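Local coordinates for protein glutamine amidotransferase subunit pdxT (Thermus thermophilus, PDB 2YWD) that probably hydrolyses glutamine to glutamate and ammonia, which is channelled to the partner subunit PdxS for pyridoxal 5'-phosphate synthesis, at residues Leu40-Gly54 and Ser74-Trp86. Sequence-based numbering, arbitrary orientation.
Sequences LKALIVPGGESTTIG and SLALFGTCAGAIW
Parallel strands 42-45 and 76-80, neighbours in the central sheet of this class I glutamine amidotransferase, are laced by five backbone hydrogen bonds, from A76 N to K41 O (3.0 Å) through to T80 N to V45 O (3.0 Å). On one face L43 and L77 run side by side, L43 CB 3.8 Å from L77 CD2, under helix 62-71; on the other, I44 and F78 lie side by side, I44 CG1 facing F78 CB, and the F78 ring meets F185.

At the C-terminal end of strand 76-80, residues 79-83 (GTCAG) turn into helix 82-87 in the form of a nucleophile elbow. The positive phi (61°) of C81, the predicted nucleophile, marks the strained turn, and its side chain lies beside H172, the predicted charge-relay histidine. G83 CA comes 3.3 Å from V45 O, so the start of the helix packs directly on the strand. The methyl of A82 packs against the backbone of 46-48, which runs into the predicted glutamine-binding site (G48, E49, S50); A82 CB is 3.3 Å from G48 N. Chi1 of W86 (-172°) turns the indole away from its own backbone N and across V45 at about a right angle, W86 CZ3 3.7 Å from V45 CG2, while a water joins W86 NE1 to G54 O. S50 CB rests on I85 CG2 (3.8 Å), and S50 OG bonds to Q97.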
loop_
_atom_site.group_PDB
_atom_site.type_symbol
_atom_site.label_atom_id
_atom_site.label_comp_id
_atom_site.label_asym_id
_atom_site.label_seq_id
_atom_site.Cartn_x
_atom_site.Cartn_y
_atom_site.Cartn_z
ATOM N N LEU A 40 -6.661 15.850 1.308
ATOM C CA LEU A 40 -5.495 14.983 1.169
ATOM C C LEU A 40 -4.994 14.868 -0.265
ATOM O O LEU A 40 -5.775 14.892 -1.216
ATOM C CB LEU A 40 -5.803 13.571 1.685
ATOM C CG LEU A 40 -6.085 13.347 3.172
ATOM C CD1 LEU A 40 -6.367 11.866 3.396
ATOM C CD2 LEU A 40 -4.891 13.801 4.018
ATOM N N LYS A 41 -3.678 14.755 -0.410
ATOM C CA LYS A 41 -3.057 14.577 -1.717
ATOM C C LYS A 41 -2.550 13.139 -1.781
ATOM O O LYS A 41 -2.352 12.584 -2.860
ATOM C CB LYS A 41 -1.868 15.521 -1.902
ATOM C CG LYS A 41 -2.226 16.991 -2.014
ATOM C CD LYS A 41 -0.968 17.829 -2.186
ATOM C CE LYS A 41 -1.296 19.314 -2.279
ATOM N NZ LYS A 41 -0.064 20.139 -2.445
ATOM N N ALA A 42 -2.343 12.543 -0.609
ATOM C CA ALA A 42 -1.838 11.178 -0.527
ATOM C C ALA A 42 -2.450 10.412 0.636
ATOM O O ALA A 42 -2.689 10.972 1.707
ATOM C CB ALA A 42 -0.317 11.194 -0.387
ATOM N N LEU A 43 -2.692 9.125 0.416
ATOM C CA LEU A 43 -3.257 8.261 1.440
ATOM C C LEU A 43 -2.506 6.934 1.474
ATOM O O LEU A 43 -2.325 6.291 0.445
ATOM C CB LEU A 43 -4.737 7.983 1.158
ATOM C CG LEU A 43 -5.410 6.982 2.102
ATOM C CD1 LEU A 43 -5.521 7.586 3.495
ATOM C CD2 LEU A 43 -6.798 6.623 1.573
ATOM N N ILE A 44 -2.059 6.541 2.660
ATOM C CA ILE A 44 -1.361 5.273 2.815
ATOM C C ILE A 44 -2.308 4.282 3.475
ATOM O O ILE A 44 -2.951 4.608 4.469
ATOM C CB ILE A 44 -0.119 5.406 3.717
ATOM C CG1 ILE A 44 0.914 6.322 3.057
ATOM C CG2 ILE A 44 0.476 4.020 3.990
ATOM C CD1 ILE A 44 2.155 6.553 3.902
ATOM N N VAL A 45 -2.411 3.090 2.900
ATOM C CA VAL A 45 -3.245 2.033 3.459
ATOM C C VAL A 45 -2.191 1.092 4.037
ATOM O O VAL A 45 -1.440 0.453 3.298
ATOM C CB VAL A 45 -4.084 1.346 2.362
ATOM C CG1 VAL A 45 -4.985 0.286 2.981
ATOM C CG2 VAL A 45 -4.932 2.391 1.639
ATOM N N PRO A 46 -2.122 1.003 5.376
ATOM C CA PRO A 46 -1.171 0.188 6.140
ATOM C C PRO A 46 -1.279 -1.323 6.111
ATOM O O PRO A 46 -2.206 -1.895 5.547
ATOM C CB PRO A 46 -1.356 0.714 7.552
ATOM C CG PRO A 46 -2.845 0.862 7.613
ATOM C CD PRO A 46 -3.167 1.538 6.275
ATOM N N GLY A 47 -0.297 -1.955 6.742
ATOM C CA GLY A 47 -0.307 -3.398 6.852
ATOM C C GLY A 47 -1.350 -3.672 7.917
ATOM O O GLY A 47 -1.727 -2.767 8.671
ATOM N N GLY A 48 -1.825 -4.908 7.985
ATOM C CA GLY A 48 -2.836 -5.240 8.971
ATOM C C GLY A 48 -3.652 -6.432 8.521
ATOM O O GLY A 48 -3.139 -7.326 7.853
ATOM N N GLU A 49 -4.930 -6.432 8.880
ATOM C CA GLU A 49 -5.836 -7.522 8.535
ATOM C C GLU A 49 -6.672 -7.066 7.337
ATOM O O GLU A 49 -7.658 -6.347 7.494
ATOM C CB GLU A 49 -6.720 -7.834 9.749
ATOM C CG GLU A 49 -7.260 -9.245 9.766
ATOM C CD GLU A 49 -8.179 -9.500 8.602
ATOM O OE1 GLU A 49 -9.378 -9.179 8.720
ATOM O OE2 GLU A 49 -7.695 -10.001 7.567
ATOM N N SER A 50 -6.277 -7.497 6.141
ATOM C CA SER A 50 -6.946 -7.073 4.911
ATOM C C SER A 50 -8.459 -7.239 4.809
ATOM O O SER A 50 -9.120 -6.386 4.218
ATOM C CB SER A 50 -6.281 -7.719 3.683
ATOM O OG SER A 50 -6.530 -9.115 3.599
ATOM N N THR A 51 -9.021 -8.306 5.368
ATOM C CA THR A 51 -10.470 -8.481 5.259
ATOM C C THR A 51 -11.217 -7.462 6.120
ATOM O O THR A 51 -12.306 -7.003 5.757
ATOM C CB THR A 51 -10.924 -9.907 5.664
ATOM O OG1 THR A 51 -10.946 -10.023 7.092
ATOM C CG2 THR A 51 -9.983 -10.954 5.079
ATOM N N THR A 52 -10.624 -7.101 7.253
ATOM C CA THR A 52 -11.231 -6.134 8.161
ATOM C C THR A 52 -11.103 -4.714 7.611
ATOM O O THR A 52 -12.076 -3.958 7.598
ATOM C CB THR A 52 -10.588 -6.224 9.558
ATOM O OG1 THR A 52 -10.856 -7.520 10.112
ATOM C CG2 THR A 52 -11.144 -5.155 10.488
ATOM N N ILE A 53 -9.909 -4.349 7.157
ATOM C CA ILE A 53 -9.702 -3.023 6.587
ATOM C C ILE A 53 -10.670 -2.857 5.415
ATOM O O ILE A 53 -11.304 -1.814 5.263
ATOM C CB ILE A 53 -8.248 -2.847 6.097
ATOM C CG1 ILE A 53 -7.320 -2.701 7.306
ATOM C CG2 ILE A 53 -8.134 -1.620 5.188
ATOM C CD1 ILE A 53 -5.836 -2.738 6.958
ATOM N N GLY A 54 -10.792 -3.900 4.600
ATOM C CA GLY A 54 -11.701 -3.838 3.468
ATOM C C GLY A 54 -13.152 -3.673 3.888
ATOM O O GLY A 54 -13.868 -2.816 3.358
ATOM N N SER A 74 -7.005 13.045 -8.068
ATOM C CA SER A 74 -6.759 13.977 -6.973
ATOM C C SER A 74 -6.284 13.297 -5.688
ATOM O O SER A 74 -6.278 13.913 -4.623
ATOM C CB SER A 74 -8.029 14.773 -6.671
ATOM O OG SER A 74 -9.062 13.909 -6.233
ATOM N N LEU A 75 -5.886 12.034 -5.782
ATOM C CA LEU A 75 -5.421 11.314 -4.600
ATOM C C LEU A 75 -4.490 10.158 -4.943
ATOM O O LEU A 75 -4.864 9.251 -5.691
ATOM C CB LEU A 75 -6.615 10.775 -3.805
ATOM C CG LEU A 75 -6.277 10.063 -2.492
ATOM C CD1 LEU A 75 -5.616 11.054 -1.539
ATOM C CD2 LEU A 75 -7.543 9.481 -1.871
ATOM N N ALA A 76 -3.280 10.198 -4.392
ATOM C CA ALA A 76 -2.295 9.143 -4.618
ATOM C C ALA A 76 -2.436 8.130 -3.489
ATOM O O ALA A 76 -2.734 8.499 -2.355
ATOM C CB ALA A 76 -0.892 9.721 -4.623
ATOM N N LEU A 77 -2.205 6.861 -3.807
ATOM C CA LEU A 77 -2.328 5.778 -2.837
ATOM C C LEU A 77 -1.067 4.935 -2.742
ATOM O O LEU A 77 -0.410 4.663 -3.744
ATOM C CB LEU A 77 -3.480 4.849 -3.229
ATOM C CG LEU A 77 -4.866 5.457 -3.408
ATOM C CD1 LEU A 77 -5.826 4.378 -3.887
ATOM C CD2 LEU A 77 -5.334 6.056 -2.087
ATOM N N PHE A 78 -0.746 4.515 -1.524
ATOM C CA PHE A 78 0.404 3.659 -1.265
ATOM C C PHE A 78 -0.110 2.585 -0.312
ATOM O O PHE A 78 -0.450 2.876 0.834
ATOM C CB PHE A 78 1.543 4.451 -0.602
ATOM C CG PHE A 78 2.808 3.643 -0.365
ATOM C CD1 PHE A 78 2.997 2.405 -0.977
ATOM C CD2 PHE A 78 3.821 4.143 0.455
ATOM C CE1 PHE A 78 4.175 1.679 -0.778
ATOM C CE2 PHE A 78 5.003 3.427 0.659
ATOM C CZ PHE A 78 5.182 2.194 0.043
ATOM N N GLY A 79 -0.198 1.353 -0.803
ATOM C CA GLY A 79 -0.667 0.260 0.025
ATOM C C GLY A 79 0.476 -0.678 0.352
ATOM O O GLY A 79 1.231 -1.072 -0.534
ATOM N N THR A 80 0.607 -1.032 1.625
ATOM C CA THR A 80 1.665 -1.926 2.073
ATOM C C THR A 80 1.048 -3.155 2.728
ATOM O O THR A 80 0.271 -3.029 3.671
ATOM C CB THR A 80 2.587 -1.229 3.104
ATOM O OG1 THR A 80 1.820 -0.829 4.253
ATOM C CG2 THR A 80 3.220 0.001 2.489
ATOM N N CYS A 81 1.399 -4.336 2.224
ATOM C CA CYS A 81 0.881 -5.587 2.777
ATOM C C CYS A 81 -0.643 -5.588 2.627
ATOM O O CYS A 81 -1.153 -5.706 1.514
ATOM C CB CYS A 81 1.299 -5.710 4.251
ATOM S SG CYS A 81 0.751 -7.216 5.130
ATOM N N ALA A 82 -1.366 -5.446 3.734
ATOM C CA ALA A 82 -2.829 -5.412 3.687
ATOM C C ALA A 82 -3.285 -4.342 2.697
ATOM O O ALA A 82 -4.265 -4.521 1.977
ATOM C CB ALA A 82 -3.386 -5.101 5.071
ATOM N N GLY A 83 -2.568 -3.221 2.680
ATOM C CA GLY A 83 -2.902 -2.139 1.770
ATOM C C GLY A 83 -2.746 -2.529 0.310
ATOM O O GLY A 83 -3.513 -2.069 -0.540
ATOM N N ALA A 84 -1.747 -3.360 0.008
ATOM C CA ALA A 84 -1.519 -3.815 -1.365
ATOM C C ALA A 84 -2.657 -4.748 -1.773
ATOM O O ALA A 84 -3.132 -4.719 -2.911
ATOM C CB ALA A 84 -0.177 -4.544 -1.470
ATOM N N ILE A 85 -3.083 -5.585 -0.834
ATOM C CA ILE A 85 -4.179 -6.512 -1.084
ATOM C C ILE A 85 -5.464 -5.722 -1.352
ATOM O O ILE A 85 -6.213 -6.027 -2.282
ATOM C CB ILE A 85 -4.382 -7.442 0.133
ATOM C CG1 ILE A 85 -3.164 -8.359 0.288
ATOM C CG2 ILE A 85 -5.649 -8.268 -0.042
ATOM C CD1 ILE A 85 -3.091 -9.057 1.643
ATOM N N TRP A 86 -5.704 -4.700 -0.534
ATOM C CA TRP A 86 -6.890 -3.849 -0.663
ATOM C C TRP A 86 -6.958 -3.176 -2.033
ATOM O O TRP A 86 -8.041 -2.989 -2.591
ATOM C CB TRP A 86 -6.874 -2.772 0.428
ATOM C CG TRP A 86 -8.126 -1.963 0.509
ATOM C CD1 TRP A 86 -9.361 -2.399 0.904
ATOM C CD2 TRP A 86 -8.269 -0.565 0.215
ATOM N NE1 TRP A 86 -10.262 -1.359 0.878
ATOM C CE2 TRP A 86 -9.617 -0.223 0.458
ATOM C CE3 TRP A 86 -7.386 0.430 -0.230
ATOM C CZ2 TRP A 86 -10.108 1.078 0.273
ATOM C CZ3 TRP A 86 -7.875 1.724 -0.417
ATOM C CH2 TRP A 86 -9.225 2.034 -0.165
HETATM O O HOH W 1 -13.120 -1.775 0.921
#